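Protein BZZ1 (Saccharomyces cerevisiae, PDB 2A28) acts in endocytosis and trafficking to the vacuole and, with type I myosins, restores actin polarity after salt stress, this chain being its second SH3 domain. Local coordinates at residues Ile25-Gly30 with Gly35-Glu40. Sequence-based numbering, arbitrary orientation. Where two conformers were deposited one is given.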
loop_
_atom_site.group_PDB
_atom_site.type_symbol
_atom_site.label_atom_id
_atom_site.label_comp_id
_atom_site.label_asym_id
_atom_site.label_seq_id
_atom_site.Cartn_x
_atom_site.Cartn_y
_atom_site.Cartn_z
ATOM N N ILE A 25 -6.604 1.813 2.016
ATOM C CA ILE A 25 -5.919 0.544 2.067
ATOM C C ILE A 25 -5.931 -0.055 3.477
ATOM O O ILE A 25 -5.427 0.559 4.410
ATOM C CB ILE A 25 -4.461 0.645 1.547
ATOM C CG1 ILE A 25 -4.374 1.381 0.211
ATOM C CG2 ILE A 25 -3.863 -0.732 1.456
ATOM C CD1 ILE A 25 -2.989 1.962 -0.033
ATOM N N THR A 26 -6.514 -1.226 3.663
ATOM C CA THR A 26 -6.540 -1.887 4.968
ATOM C C THR A 26 -5.181 -2.512 5.222
ATOM O O THR A 26 -4.634 -3.246 4.360
ATOM C CB THR A 26 -7.629 -2.967 4.971
ATOM O OG1 THR A 26 -8.876 -2.254 4.752
ATOM C CG2 THR A 26 -7.664 -3.656 6.320
ATOM N N VAL A 27 -4.583 -2.206 6.376
ATOM C CA VAL A 27 -3.261 -2.702 6.707
ATOM C C VAL A 27 -3.358 -4.117 7.235
ATOM O O VAL A 27 -4.109 -4.366 8.162
ATOM C CB VAL A 27 -2.613 -1.837 7.767
ATOM C CG1 VAL A 27 -1.316 -2.432 8.281
ATOM C CG2 VAL A 27 -2.381 -0.444 7.148
ATOM N N ILE A 28 -2.563 -5.006 6.632
ATOM C CA ILE A 28 -2.431 -6.381 7.100
ATOM C C ILE A 28 -1.149 -6.549 7.878
ATOM O O ILE A 28 -1.194 -7.152 8.979
ATOM C CB ILE A 28 -2.555 -7.346 5.931
ATOM C CG1 ILE A 28 -3.945 -7.245 5.226
ATOM C CG2 ILE A 28 -2.302 -8.798 6.345
ATOM C CD1 ILE A 28 -4.017 -7.997 3.914
ATOM N N ARG A 29 -0.028 -6.023 7.425
ATOM C CA ARG A 29 1.284 -6.071 8.093
ATOM C C ARG A 29 1.884 -4.689 7.921
ATOM O O ARG A 29 2.095 -4.235 6.806
ATOM C CB ARG A 29 2.162 -7.229 7.573
ATOM C CG ARG A 29 3.419 -7.593 8.344
ATOM C CD ARG A 29 4.641 -6.759 8.024
ATOM N NE ARG A 29 5.102 -6.975 6.672
ATOM C CZ ARG A 29 5.597 -6.060 5.842
ATOM N NH1 ARG A 29 5.708 -4.764 6.155
ATOM N NH2 ARG A 29 5.958 -6.409 4.662
ATOM N N GLY A 30 2.071 -3.990 9.029
ATOM C CA GLY A 30 2.526 -2.618 8.978
ATOM C C GLY A 30 3.974 -2.577 8.617
ATOM O O GLY A 30 4.749 -3.534 8.625
ATOM N N GLY A 35 10.067 0.187 4.679
ATOM C CA GLY A 35 9.459 1.175 3.792
ATOM C C GLY A 35 8.209 0.662 3.111
ATOM O O GLY A 35 7.586 1.419 2.353
ATOM N N TRP A 36 7.845 -0.621 3.300
ATOM C CA TRP A 36 6.696 -1.257 2.649
ATOM C C TRP A 36 5.699 -1.671 3.693
ATOM O O TRP A 36 6.044 -2.277 4.711
ATOM C CB TRP A 36 7.186 -2.467 1.840
ATOM C CG TRP A 36 8.116 -2.022 0.758
ATOM C CD1 TRP A 36 9.465 -1.898 0.918
ATOM C CD2 TRP A 36 7.823 -1.663 -0.591
ATOM N NE1 TRP A 36 10.042 -1.463 -0.241
ATOM C CE2 TRP A 36 9.056 -1.313 -1.196
ATOM C CE3 TRP A 36 6.636 -1.612 -1.329
ATOM C CZ2 TRP A 36 9.110 -0.912 -2.508
ATOM C CZ3 TRP A 36 6.697 -1.213 -2.639
ATOM C CH2 TRP A 36 7.918 -0.872 -3.187
ATOM N N THR A 37 4.432 -1.498 3.349
ATOM C CA THR A 37 3.299 -2.038 4.112
ATOM C C THR A 37 2.593 -3.055 3.251
ATOM O O THR A 37 2.550 -2.909 2.014
ATOM C CB THR A 37 2.358 -0.899 4.460
ATOM O OG1 THR A 37 3.039 0.051 5.296
ATOM C CG2 THR A 37 1.078 -1.336 5.170
ATOM N N TYR A 38 2.136 -4.115 3.869
ATOM C CA TYR A 38 1.359 -5.159 3.177
ATOM C C TYR A 38 -0.103 -4.891 3.505
ATOM O O TYR A 38 -0.478 -4.834 4.695
ATOM C CB TYR A 38 1.771 -6.523 3.711
ATOM C CG TYR A 38 1.061 -7.697 3.066
ATOM C CD1 TYR A 38 1.207 -7.924 1.721
ATOM C CD2 TYR A 38 0.305 -8.533 3.864
ATOM C CE1 TYR A 38 0.561 -9.001 1.163
ATOM C CE2 TYR A 38 -0.358 -9.631 3.269
ATOM C CZ TYR A 38 -0.208 -9.841 1.914
ATOM O OH TYR A 38 -0.825 -10.903 1.258
ATOM N N GLY A 39 -0.959 -4.726 2.487
ATOM C CA GLY A 39 -2.354 -4.461 2.767
ATOM C C GLY A 39 -3.228 -4.761 1.566
ATOM O O GLY A 39 -2.789 -5.287 0.578
ATOM N N GLU A 40 -4.474 -4.359 1.720
ATOM C CA GLU A 40 -5.476 -4.708 0.714
ATOM C C GLU A 40 -6.406 -3.526 0.421
ATOM O O GLU A 40 -6.850 -2.865 1.360
ATOM C CB GLU A 40 -6.277 -5.823 1.390
ATOM C CG GLU A 40 -7.541 -6.405 0.862
ATOM C CD GLU A 40 -8.802 -5.733 1.370
ATOM O OE1 GLU A 40 -9.674 -5.364 0.548
ATOM O OE2 GLU A 40 -8.984 -5.551 2.607
HETATM O O HOH W 1 -10.732 -4.179 4.090
#
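Two amides share the carbonyl oxygen of Tyr-38: Ile-28 N lies 2.9 Å from Tyr-38 O, in the carbonyl plane, and Arg-29 N reaches the same Tyr-38 O at 3.0 Å by a nearly straight bond, tilted out of that plane. With both residues facing Tyr-38, this is a classic beta bulge, and it shifts the register by one where the strand through 25-27 turns a corner. Tyr-38 N answers with a bond to Arg-29 O. The extra residue, Ile-28, leans toward the partner strand and lays its CG2 branch 3.6 Å from Tyr-38 CD2, approaching the ring obliquely, while its CD1 arm runs on to Glu-40 CB. CG of Tyr-38 stands opposite its backbone N (chi1 -179°), which brings the ring up beside Ile-28 and the CB of Arg-29. Strands 24-27 and 36-41 form the antiparallel hairpin in the middle of the SH3 beta-sheet, and their connecting turn, holding Asp-31 and Asp-32, corresponds to the n-Src loop of this fold. Next to that turn Arg-29 doubles back, its chain bent at chi2 and chi3, so that one nitrogen serves two carbonyls: NH1 donates to Trp-36 O at 2.9 Å and, by a bond straighter at the hydrogen (170°) but coming from above the carbonyl plane, to Gly-30 O, both acceptors near the guanidinium plane. Before the bulge, Thr-26 and Glu-40 pair through both backbone bonds, Thr-26 N to Glu-40 O being 2.8 Å. In one of two conformers of Glu-40, the side chains run side by side, a water links Thr-26 OG1 to Glu-40 OE2, to which it donates, and Glu-40 OE1 accepts from Gly-43 N. Gly-39, the non-hydrogen-bonded partner of Val-27, brings its CA to 3.0 Å from Thr-26 O, so the backbones pack closely here.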